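Local coordinates for glutamate--tRNA ligase (Elizabethkingia anophelis, PDB 6B1Z), which catalyses the ATP-dependent joining of glutamate to tRNA, supplying glutamyl-tRNA for protein synthesis, at residues V12-A17 and Y36-H41; T21-L26 and P279-N284; N182-G187 and D335-H340; R228-L233 and H255-L260. All blocks are in the same frame, centred on the assembly; numbering follows the deposited sequence.

All four contacts lie within the class I catalytic domain. Contacts 3 and 4 are the closest pair, their centres about 12 Å apart, and D183 OD2 makes a probable hydrogen bond of 2.7 Å to H255 ND1 between them. Both also touch one ethanediol molecule. Contact 1 reaches contact 3 where F38 CD1 packs on L336 CD2 (3.8 Å), and it meets contact 2 through F16 CZ and L24 CD2 (3.7 Å). Although contacts 1 and 4 do not touch, a formate is held by an arginine from each, R15 and R228, consistent with a pocket for a carboxylate, probably that of glutamate. Contact 2 carries the start of the HIGH signature.

Contact 1: V12-A17 and Y36-H41; sequences VRVRFA and YLFAKH. With FMT (formic acid), chain C.
The CD2-CE2 part of the F38 ring is met by two valines, V14 of strand 13-16 and V12 just ahead of it, while its neighbour A39 meets V14, so four residues make the whole contact, all of it apolar. V12 CG1 comes obliquely to the ring, 3.5 Å from F38 CE2. V14 CG1 instead lies at the ring's edge, near its plane, 3.7 Å from F38 CD2. The two methyls of V14 divide the work, because CG2 turns to the helix surface and rests 3.8 Å from A39 CB. F38 has CG anti to its backbone N (chi1 -174°), which swings the ring off the helix and across to the strand. Branched valines suit a strand that needs a broad apolar face, and the small A39 lets the helix backbone come near, with its CA 6.2 Å from that of V12.

The alternation of the strand sends R13 and R15 away from this helix. R13 forms salt bridges with E79 and D45, and R15 forms one with D218. The chain of R15 bends at chi2 (-61°) and brings its guanidinium to a formate in a two-pronged grip: NH1 bonds O1 at 2.9 Å, and NH2 bonds O2 at 2.9 Å in a nearly straight line of 170°. The pairing fixes the rotation of both flat groups and is consistent with a pocket for the carboxylate of glutamate. Helix 26-41 thus covers strand 13-16 within the beta-alpha-beta crossover 13-16, 26-41, 45-48, the opening unit of the Rossmann-type nucleotide-binding fold of class I synthetases.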
# COMPACT_ATOMS: atom_id res chain seq x y z
N VAL A 12 -9.57 -5.86 -23.33
CA VAL A 12 -9.80 -5.60 -21.91
C VAL A 12 -9.42 -4.16 -21.59
O VAL A 12 -8.36 -3.67 -22.00
CB VAL A 12 -9.02 -6.60 -21.06
CG1 VAL A 12 -8.92 -6.15 -19.62
CG2 VAL A 12 -9.67 -7.98 -21.17
N ARG A 13 -10.28 -3.47 -20.85
CA ARG A 13 -9.99 -2.12 -20.36
C ARG A 13 -10.43 -2.03 -18.91
O ARG A 13 -11.61 -2.26 -18.60
CB ARG A 13 -10.70 -1.06 -21.23
CG ARG A 13 -10.16 -1.00 -22.65
CD ARG A 13 -10.93 -0.04 -23.54
NE ARG A 13 -11.01 1.31 -22.99
CZ ARG A 13 -10.03 2.21 -22.98
NH1 ARG A 13 -8.82 1.92 -23.47
NH2 ARG A 13 -10.24 3.40 -22.44
N VAL A 14 -9.49 -1.71 -18.03
CA VAL A 14 -9.74 -1.58 -16.60
C VAL A 14 -9.37 -0.16 -16.18
O VAL A 14 -8.60 0.52 -16.86
CB VAL A 14 -8.95 -2.61 -15.76
CG1 VAL A 14 -9.35 -4.03 -16.15
CG2 VAL A 14 -7.44 -2.39 -15.94
N ARG A 15 -9.89 0.28 -15.04
CA ARG A 15 -9.52 1.60 -14.55
C ARG A 15 -9.34 1.60 -13.03
O ARG A 15 -10.13 1.01 -12.29
CB ARG A 15 -10.53 2.68 -14.97
CG ARG A 15 -11.81 2.80 -14.11
CD ARG A 15 -12.66 1.52 -14.10
NE ARG A 15 -13.97 1.76 -13.49
CZ ARG A 15 -14.22 1.72 -12.19
NH1 ARG A 15 -13.26 1.43 -11.31
NH2 ARG A 15 -15.46 1.97 -11.75
N PHE A 16 -8.30 2.30 -12.60
CA PHE A 16 -8.11 2.64 -11.20
C PHE A 16 -8.74 4.00 -11.00
O PHE A 16 -8.39 4.95 -11.72
CB PHE A 16 -6.61 2.63 -10.88
CG PHE A 16 -6.29 2.85 -9.42
CD1 PHE A 16 -6.93 2.13 -8.44
CD2 PHE A 16 -5.30 3.76 -9.06
CE1 PHE A 16 -6.62 2.32 -7.11
CE2 PHE A 16 -4.99 3.96 -7.71
CZ PHE A 16 -5.65 3.24 -6.74
N ALA A 17 -9.68 4.10 -10.06
CA ALA A 17 -10.48 5.31 -9.87
C ALA A 17 -10.38 5.77 -8.43
O ALA A 17 -11.35 5.71 -7.68
CB ALA A 17 -11.94 5.06 -10.27
N TYR A 36 -3.68 -3.56 -13.03
CA TYR A 36 -2.52 -3.58 -13.92
C TYR A 36 -2.22 -4.99 -14.40
O TYR A 36 -2.06 -5.24 -15.60
CB TYR A 36 -1.33 -2.98 -13.18
CG TYR A 36 -0.07 -2.83 -14.01
CD1 TYR A 36 0.03 -1.85 -14.98
CD2 TYR A 36 1.03 -3.65 -13.79
CE1 TYR A 36 1.18 -1.70 -15.72
CE2 TYR A 36 2.19 -3.51 -14.52
CZ TYR A 36 2.26 -2.53 -15.50
OH TYR A 36 3.41 -2.39 -16.24
N LEU A 37 -2.16 -5.94 -13.46
CA LEU A 37 -1.87 -7.32 -13.81
C LEU A 37 -2.92 -7.89 -14.74
O LEU A 37 -2.59 -8.58 -15.71
CB LEU A 37 -1.75 -8.18 -12.55
CG LEU A 37 -0.60 -7.85 -11.59
CD1 LEU A 37 -0.64 -8.76 -10.36
CD2 LEU A 37 0.74 -7.98 -12.30
N PHE A 38 -4.20 -7.60 -14.48
CA PHE A 38 -5.26 -8.12 -15.33
C PHE A 38 -5.18 -7.52 -16.74
O PHE A 38 -5.29 -8.25 -17.73
CB PHE A 38 -6.63 -7.84 -14.71
CG PHE A 38 -7.78 -8.47 -15.45
CD1 PHE A 38 -8.05 -9.82 -15.32
CD2 PHE A 38 -8.60 -7.70 -16.27
CE1 PHE A 38 -9.11 -10.39 -16.01
CE2 PHE A 38 -9.65 -8.28 -16.95
CZ PHE A 38 -9.91 -9.61 -16.81
N ALA A 39 -4.95 -6.21 -16.83
CA ALA A 39 -4.82 -5.59 -18.15
C ALA A 39 -3.61 -6.14 -18.90
O ALA A 39 -3.71 -6.53 -20.07
CB ALA A 39 -4.73 -4.07 -18.02
N LYS A 40 -2.45 -6.19 -18.24
CA LYS A 40 -1.25 -6.61 -18.97
C LYS A 40 -1.30 -8.10 -19.32
O LYS A 40 -0.85 -8.51 -20.40
CB LYS A 40 0.01 -6.29 -18.17
CG LYS A 40 0.28 -4.78 -18.01
CD LYS A 40 0.24 -4.02 -19.34
CE LYS A 40 -0.61 -2.74 -19.24
NZ LYS A 40 -1.04 -2.14 -20.55
N HIS A 41 -1.85 -8.93 -18.42
CA HIS A 41 -1.99 -10.36 -18.71
C HIS A 41 -2.80 -10.58 -19.99
O HIS A 41 -2.51 -11.50 -20.77
CB HIS A 41 -2.67 -11.05 -17.53
CG HIS A 41 -2.89 -12.52 -17.72
ND1 HIS A 41 -1.91 -13.47 -17.49
CD2 HIS A 41 -3.99 -13.21 -18.12
CE1 HIS A 41 -2.40 -14.67 -17.74
NE2 HIS A 41 -3.66 -14.54 -18.12
C FMT C . -15.33 2.14 -8.34
O1 FMT C . -14.22 1.65 -8.58
O2 FMT C . -16.35 1.93 -9.01

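Contact 2: T21-L26 and P279-N284; sequences TGPLHL and PVFPLN
F281 is held as the filling of a sandwich, with P23 over one face of its ring and the adjoining V280 over the opposite face. P23 CG stands almost on the ring normal, 3.6 Å from the centroid, a CH-pi contact well served by the compact, rigid ring of a proline, which offers its CG. V280 CG2 closes the far side at 3.6 Å above the plane of the F281 ring. What remains is the rim, and it is turned to H25: F281 CE1 sits over the imidazole face, 3.5 Å from H25 CE1, in a T-shaped pair whose planes stand at 89°.

Both aromatic residues keep CG anti to the carbonyl carbon, and their side chains run side by side in the same direction. H25 starts away from the other segment, yet its own chi1 of -67° brings its ring back to F281. L24 O lies against F281 CD1 and P282 CD, the latter at 3.2 Å, and this buried oxygen finds no hydrogen-bond partner in the model. Separately, a water bridges the two backbones, accepting from L26 N at 2.8 Å and donating to V280 O at 2.6 Å. Y65 of helix 62-73 packs on P23, F281 and P282.

H25 is the N-cap residue of helix 26-41, and with L26 it opens the HLGG sequence, the HIGH-type signature of the class I synthetase active site.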
# COMPACT_ATOMS: atom_id res chain seq x y z
N THR A 21 -8.28 12.54 -2.29
CA THR A 21 -8.80 12.82 -0.96
C THR A 21 -7.83 12.35 0.13
O THR A 21 -8.24 12.09 1.26
CB THR A 21 -10.17 12.16 -0.77
OG1 THR A 21 -10.08 10.77 -1.10
CG2 THR A 21 -11.21 12.83 -1.67
N GLY A 22 -6.54 12.25 -0.19
CA GLY A 22 -5.57 11.73 0.74
C GLY A 22 -4.70 10.68 0.08
O GLY A 22 -4.76 10.47 -1.13
N PRO A 23 -3.88 9.98 0.87
CA PRO A 23 -2.95 9.01 0.29
C PRO A 23 -3.62 7.68 -0.03
O PRO A 23 -4.68 7.34 0.50
CB PRO A 23 -1.91 8.82 1.40
CG PRO A 23 -2.72 9.01 2.65
CD PRO A 23 -3.74 10.08 2.33
N LEU A 24 -2.96 6.92 -0.89
CA LEU A 24 -3.34 5.53 -1.13
C LEU A 24 -3.08 4.68 0.11
O LEU A 24 -2.02 4.78 0.74
CB LEU A 24 -2.55 4.96 -2.30
CG LEU A 24 -2.82 5.54 -3.68
CD1 LEU A 24 -1.96 4.82 -4.70
CD2 LEU A 24 -4.31 5.44 -4.04
N HIS A 25 -4.06 3.86 0.48
CA HIS A 25 -3.89 2.84 1.49
C HIS A 25 -3.47 1.53 0.81
O HIS A 25 -3.46 1.42 -0.41
CB HIS A 25 -5.18 2.64 2.29
CG HIS A 25 -5.55 3.82 3.15
ND1 HIS A 25 -5.53 3.77 4.53
CD2 HIS A 25 -5.96 5.07 2.82
CE1 HIS A 25 -5.91 4.94 5.01
NE2 HIS A 25 -6.18 5.74 4.00
N LEU A 26 -3.12 0.54 1.63
CA LEU A 26 -2.70 -0.75 1.09
C LEU A 26 -3.78 -1.38 0.21
O LEU A 26 -3.48 -1.95 -0.84
CB LEU A 26 -2.32 -1.69 2.22
CG LEU A 26 -1.20 -2.70 1.96
CD1 LEU A 26 0.09 -1.99 1.58
CD2 LEU A 26 -1.00 -3.53 3.22
N PRO A 279 4.31 0.72 8.32
CA PRO A 279 3.68 1.83 7.62
C PRO A 279 2.36 1.40 7.00
O PRO A 279 2.05 0.21 6.85
CB PRO A 279 4.71 2.21 6.54
CG PRO A 279 5.54 1.01 6.35
CD PRO A 279 5.51 0.21 7.62
N VAL A 280 1.56 2.40 6.66
CA VAL A 280 0.26 2.14 6.05
C VAL A 280 0.12 2.75 4.67
O VAL A 280 -0.78 2.33 3.92
CB VAL A 280 -0.89 2.61 6.97
CG1 VAL A 280 -0.95 1.73 8.21
CG2 VAL A 280 -0.72 4.07 7.34
N PHE A 281 0.98 3.69 4.28
CA PHE A 281 0.92 4.30 2.96
C PHE A 281 2.19 3.99 2.18
O PHE A 281 3.26 3.82 2.79
CB PHE A 281 0.76 5.82 3.10
CG PHE A 281 -0.35 6.23 4.03
CD1 PHE A 281 -1.62 5.66 3.92
CD2 PHE A 281 -0.12 7.16 5.03
CE1 PHE A 281 -2.64 6.04 4.79
CE2 PHE A 281 -1.13 7.54 5.90
CZ PHE A 281 -2.39 6.98 5.78
N PRO A 282 2.13 3.89 0.84
CA PRO A 282 3.37 3.60 0.09
C PRO A 282 4.43 4.69 0.23
O PRO A 282 5.62 4.37 0.30
CB PRO A 282 2.88 3.45 -1.36
CG PRO A 282 1.57 4.22 -1.40
CD PRO A 282 0.95 3.99 -0.04
N LEU A 283 4.02 5.96 0.28
CA LEU A 283 4.92 7.10 0.34
C LEU A 283 4.55 7.97 1.53
O LEU A 283 3.42 7.93 2.03
CB LEU A 283 4.84 7.95 -0.94
CG LEU A 283 4.74 7.23 -2.28
CD1 LEU A 283 4.56 8.26 -3.41
CD2 LEU A 283 5.96 6.39 -2.54
N ASN A 284 5.52 8.78 1.96
CA ASN A 284 5.28 9.79 2.99
C ASN A 284 4.02 10.59 2.70
O ASN A 284 3.81 11.04 1.57
CB ASN A 284 6.46 10.75 3.06
CG ASN A 284 7.57 10.28 3.98
OD1 ASN A 284 7.65 9.10 4.31
ND2 ASN A 284 8.43 11.20 4.38
O HOH W 1 -3.03 1.08 4.41

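Contact 3: N182-G187 and D335-H340; sequences NDIIRG and DLNKVH. With EDO (1,2-ethanediol), chain R.
I184 and I185 supply the apolar part of this contact, directed at L336 and V339. I184 CG2 lies 4.1 Å from L336 CG, the two side chains crossing at about a right angle, and also reaches N337 OD1 at 3.5 Å. I185 uses its far end: with CG1 anti to the carbonyl carbon (chi1 -52°) and a further bend at chi2, CD1 arrives 3.7 Å from V339 CB. The branched chain of isoleucine suits the place, letting I185 send CG2 toward H340 O and CD1 toward V339.

Polar bonds shape each partner from within. D183 OD1 holds the turn with two backbone amides: I185 N, met from above the carboxylate plane, makes an Asx turn, and R186 N, taken at 2.9 Å through the anti lone pair, completes the wider Asx motif. D335 OD1 makes a second Asx turn by accepting from N337 N at 3.0 Å, where the 3-10 segment begins.

Bound groups lie close by. I184 O is a ligand of the magnesium ion, and an ethanediol O1 donates to H340 O at 2.6 Å.

The turn joins the antiparallel strands 178-183 and 187-192. I184 and I185 also pack on strand 252-256, while L336 and V339 lean on F38 and Y34 of helix 26-41.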
# COMPACT_ATOMS: atom_id res chain seq x y z
N ASN A 182 -23.89 -11.16 -10.41
CA ASN A 182 -22.85 -12.16 -10.66
C ASN A 182 -21.51 -11.44 -10.60
O ASN A 182 -21.21 -10.63 -11.48
CB ASN A 182 -23.05 -12.83 -12.02
CG ASN A 182 -22.17 -14.04 -12.22
OD1 ASN A 182 -21.31 -14.34 -11.40
ND2 ASN A 182 -22.40 -14.77 -13.30
N ASP A 183 -20.73 -11.73 -9.57
CA ASP A 183 -19.43 -11.10 -9.36
C ASP A 183 -18.32 -12.12 -9.63
O ASP A 183 -18.44 -13.29 -9.26
CB ASP A 183 -19.31 -10.58 -7.93
CG ASP A 183 -18.06 -9.73 -7.72
OD1 ASP A 183 -17.06 -10.25 -7.18
OD2 ASP A 183 -18.11 -8.57 -8.18
N ILE A 184 -17.22 -11.65 -10.23
CA ILE A 184 -16.11 -12.55 -10.55
C ILE A 184 -15.51 -13.17 -9.29
O ILE A 184 -15.16 -14.35 -9.27
CB ILE A 184 -15.05 -11.81 -11.39
CG1 ILE A 184 -15.58 -11.56 -12.81
CG2 ILE A 184 -13.73 -12.61 -11.43
CD1 ILE A 184 -14.70 -10.56 -13.61
N ILE A 185 -15.39 -12.38 -8.22
CA ILE A 185 -14.83 -12.88 -6.96
C ILE A 185 -15.89 -13.55 -6.11
O ILE A 185 -15.69 -14.65 -5.58
CB ILE A 185 -14.16 -11.74 -6.17
CG1 ILE A 185 -13.15 -10.95 -7.02
CG2 ILE A 185 -13.51 -12.30 -4.89
CD1 ILE A 185 -11.89 -11.68 -7.28
N ARG A 186 -17.02 -12.86 -5.92
CA ARG A 186 -17.99 -13.26 -4.91
C ARG A 186 -19.05 -14.22 -5.43
O ARG A 186 -19.80 -14.78 -4.61
CB ARG A 186 -18.67 -12.01 -4.33
CG ARG A 186 -17.70 -11.08 -3.57
CD ARG A 186 -17.23 -11.70 -2.26
NE ARG A 186 -18.30 -11.73 -1.26
CZ ARG A 186 -18.43 -10.84 -0.28
NH1 ARG A 186 -17.54 -9.86 -0.16
NH2 ARG A 186 -19.43 -10.95 0.58
N GLY A 187 -19.13 -14.44 -6.74
CA GLY A 187 -20.11 -15.37 -7.29
C GLY A 187 -21.49 -14.75 -7.46
O GLY A 187 -21.67 -13.53 -7.52
N ASP A 335 -4.39 -14.61 -12.60
CA ASP A 335 -5.72 -15.08 -12.99
C ASP A 335 -6.70 -14.53 -11.97
O ASP A 335 -6.68 -14.94 -10.80
CB ASP A 335 -5.76 -16.61 -13.05
CG ASP A 335 -7.08 -17.14 -13.55
OD1 ASP A 335 -8.05 -16.36 -13.70
OD2 ASP A 335 -7.15 -18.36 -13.80
N LEU A 336 -7.53 -13.58 -12.40
CA LEU A 336 -8.48 -12.95 -11.50
C LEU A 336 -9.44 -13.97 -10.89
O LEU A 336 -9.91 -13.78 -9.77
CB LEU A 336 -9.24 -11.87 -12.27
CG LEU A 336 -10.08 -10.84 -11.53
CD1 LEU A 336 -9.24 -10.08 -10.50
CD2 LEU A 336 -10.69 -9.91 -12.56
N ASN A 337 -9.70 -15.07 -11.60
CA ASN A 337 -10.57 -16.12 -11.09
C ASN A 337 -9.93 -16.91 -9.96
O ASN A 337 -10.61 -17.73 -9.34
CB ASN A 337 -11.00 -17.06 -12.22
CG ASN A 337 -11.80 -16.36 -13.31
OD1 ASN A 337 -12.73 -15.59 -13.03
ND2 ASN A 337 -11.45 -16.63 -14.56
N LYS A 338 -8.63 -16.70 -9.70
CA LYS A 338 -7.90 -17.34 -8.62
C LYS A 338 -7.74 -16.46 -7.38
O LYS A 338 -7.16 -16.90 -6.39
CB LYS A 338 -6.52 -17.79 -9.10
N VAL A 339 -8.21 -15.21 -7.43
CA VAL A 339 -8.19 -14.36 -6.25
C VAL A 339 -9.24 -14.85 -5.25
O VAL A 339 -10.38 -15.13 -5.63
CB VAL A 339 -8.44 -12.90 -6.66
CG1 VAL A 339 -8.54 -11.98 -5.43
CG2 VAL A 339 -7.30 -12.42 -7.57
N HIS A 340 -8.85 -14.95 -3.98
CA HIS A 340 -9.72 -15.54 -2.97
C HIS A 340 -10.87 -14.62 -2.61
O HIS A 340 -10.73 -13.39 -2.57
CB HIS A 340 -8.92 -15.87 -1.71
CG HIS A 340 -7.81 -16.85 -1.92
ND1 HIS A 340 -8.02 -18.12 -2.40
CD2 HIS A 340 -6.48 -16.73 -1.72
CE1 HIS A 340 -6.86 -18.75 -2.49
NE2 HIS A 340 -5.91 -17.93 -2.08
C1 EDO R . -9.48 -10.24 -2.19
O1 EDO R . -10.81 -10.76 -2.28
C2 EDO R . -8.60 -11.28 -1.49
O2 EDO R . -9.03 -11.36 -0.12
O HOH W 2 -13.48 -16.71 -5.54

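Contact 4: R228-L233 and H255-L260; sequences RGEEWL and HLSLIL. With EDO (1,2-ethanediol), chain R; FMT (formic acid), chain C.
R228 and H255 lie side by side on one face of a parallel pair of strands, and the arginine can be followed outward between the imidazole and a formate. Its CB is 3.6 Å from formate O1, and CG comes 3.9 Å from H255 CD2. CD returns to the formate, 3.4 Å from O2. CG sits between the backbone N and the carbonyl carbon (chi1 65°), beyond which the chain is extended, carrying the head along the histidine. NE stands 3.0 Å from H255 NE2. At the tip the branches part: NH1 donates to formate O2 at 2.9 Å, while NH2 makes a weak bond of 3.3 Å to H255 NE2 and is also bonded to H239. Guanidinium and ring planes are turned 65° apart, so this is no stack.

L233 CD1 covers one face of the imidazole, 3.6 Å from its centroid, and ND1 of H255 is bonded to D183, which together fix the ring's rotation. The backbones join through L256 N to R228 O and E230 N to L256 O. E230 then ties down the chain beyond the strand: its extended side chain gives OE2 to L258 N at 2.8 Å, nearly straight at 170°, while OE1 pairs with R186. The length of glutamate suits it to span from the 3-10 turn to L258 N. W232 lays its indole face over the formate.

Helix 236-246 links the adjacent parallel strands 225-229 and 252-256 as a beta-alpha-beta crossover, and L256, on the other face from H255, packs against R30, T31 and Y34 of helix 26-41.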
# COMPACT_ATOMS: atom_id res chain seq x y z
N ARG A 228 -12.66 -3.63 -7.88
CA ARG A 228 -12.72 -2.65 -6.81
C ARG A 228 -12.97 -3.34 -5.47
O ARG A 228 -13.20 -4.55 -5.41
CB ARG A 228 -13.81 -1.61 -7.10
CG ARG A 228 -15.21 -2.17 -7.12
CD ARG A 228 -16.21 -1.14 -7.65
NE ARG A 228 -17.57 -1.67 -7.56
CZ ARG A 228 -18.64 -1.10 -8.11
NH1 ARG A 228 -18.52 0.01 -8.83
NH2 ARG A 228 -19.83 -1.67 -7.95
N GLY A 229 -12.91 -2.55 -4.38
CA GLY A 229 -13.07 -3.11 -3.05
C GLY A 229 -14.51 -3.45 -2.70
O GLY A 229 -15.47 -2.89 -3.24
N GLU A 230 -14.67 -4.36 -1.73
CA GLU A 230 -16.01 -4.79 -1.33
C GLU A 230 -16.80 -3.69 -0.62
O GLU A 230 -18.01 -3.87 -0.41
CB GLU A 230 -15.95 -6.05 -0.47
CG GLU A 230 -15.41 -5.84 0.93
CD GLU A 230 -15.59 -7.06 1.83
OE1 GLU A 230 -16.69 -7.66 1.85
OE2 GLU A 230 -14.63 -7.40 2.55
N GLU A 231 -16.18 -2.55 -0.27
CA GLU A 231 -16.97 -1.43 0.22
C GLU A 231 -18.02 -0.99 -0.78
O GLU A 231 -19.04 -0.41 -0.38
CB GLU A 231 -16.06 -0.23 0.59
CG GLU A 231 -15.43 0.55 -0.57
CD GLU A 231 -14.08 0.01 -1.00
OE1 GLU A 231 -13.72 -1.11 -0.56
OE2 GLU A 231 -13.37 0.71 -1.78
N TRP A 232 -17.80 -1.27 -2.06
CA TRP A 232 -18.74 -0.96 -3.13
C TRP A 232 -19.78 -2.04 -3.37
O TRP A 232 -20.74 -1.80 -4.12
CB TRP A 232 -18.00 -0.73 -4.45
CG TRP A 232 -17.21 0.52 -4.50
CD1 TRP A 232 -15.87 0.65 -4.32
CD2 TRP A 232 -17.72 1.84 -4.75
NE1 TRP A 232 -15.50 1.97 -4.46
CE2 TRP A 232 -16.62 2.72 -4.72
CE3 TRP A 232 -18.99 2.36 -5.01
CZ2 TRP A 232 -16.75 4.09 -4.92
CZ3 TRP A 232 -19.13 3.73 -5.22
CH2 TRP A 232 -18.00 4.58 -5.17
N LEU A 233 -19.60 -3.24 -2.79
CA LEU A 233 -20.52 -4.33 -3.11
C LEU A 233 -21.98 -4.03 -2.78
O LEU A 233 -22.85 -4.43 -3.57
CB LEU A 233 -20.05 -5.62 -2.42
CG LEU A 233 -20.74 -6.91 -2.87
CD1 LEU A 233 -20.53 -7.17 -4.36
CD2 LEU A 233 -20.19 -8.07 -2.05
N HIS A 255 -15.19 -7.87 -6.89
CA HIS A 255 -15.11 -7.15 -5.62
C HIS A 255 -14.13 -7.84 -4.70
O HIS A 255 -14.31 -9.01 -4.33
CB HIS A 255 -16.50 -7.04 -4.98
CG HIS A 255 -17.36 -6.01 -5.63
ND1 HIS A 255 -18.08 -6.26 -6.78
CD2 HIS A 255 -17.60 -4.71 -5.31
CE1 HIS A 255 -18.74 -5.17 -7.13
NE2 HIS A 255 -18.46 -4.21 -6.26
N LEU A 256 -13.07 -7.12 -4.33
CA LEU A 256 -11.99 -7.64 -3.50
C LEU A 256 -12.31 -7.46 -2.02
O LEU A 256 -12.65 -6.36 -1.57
CB LEU A 256 -10.70 -6.91 -3.86
CG LEU A 256 -10.34 -6.93 -5.35
CD1 LEU A 256 -9.21 -5.94 -5.64
CD2 LEU A 256 -9.91 -8.34 -5.76
N SER A 257 -12.17 -8.53 -1.25
CA SER A 257 -12.48 -8.48 0.17
C SER A 257 -11.46 -7.62 0.91
O SER A 257 -10.28 -7.60 0.56
CB SER A 257 -12.52 -9.89 0.75
OG SER A 257 -13.55 -10.64 0.11
N LEU A 258 -11.92 -6.89 1.93
CA LEU A 258 -11.04 -6.01 2.68
C LEU A 258 -9.91 -6.79 3.33
O LEU A 258 -10.10 -7.92 3.79
CB LEU A 258 -11.84 -5.25 3.74
CG LEU A 258 -12.92 -4.33 3.18
CD1 LEU A 258 -13.75 -3.71 4.31
CD2 LEU A 258 -12.32 -3.24 2.31
N ILE A 259 -8.72 -6.18 3.35
CA ILE A 259 -7.57 -6.76 4.03
C ILE A 259 -7.84 -6.79 5.52
O ILE A 259 -8.33 -5.81 6.10
CB ILE A 259 -6.31 -5.95 3.70
CG1 ILE A 259 -6.03 -6.00 2.19
CG2 ILE A 259 -5.11 -6.46 4.51
CD1 ILE A 259 -5.00 -5.00 1.69
N LEU A 260 -7.54 -7.91 6.15
CA LEU A 260 -7.86 -8.11 7.56
C LEU A 260 -6.70 -7.68 8.47
O LEU A 260 -5.54 -7.58 8.05
CB LEU A 260 -8.23 -9.57 7.81
CG LEU A 260 -9.39 -10.08 6.95
CD1 LEU A 260 -9.60 -11.55 7.18
CD2 LEU A 260 -10.67 -9.30 7.27
C1 EDO R . -9.48 -10.24 -2.19
O1 EDO R . -10.81 -10.76 -2.28
C2 EDO R . -8.60 -11.28 -1.49
O2 EDO R . -9.03 -11.36 -0.12
C FMT C . -15.33 2.14 -8.34
O1 FMT C . -14.22 1.65 -8.58
O2 FMT C . -16.35 1.93 -9.01
O HOH W 3 -12.64 -8.81 4.48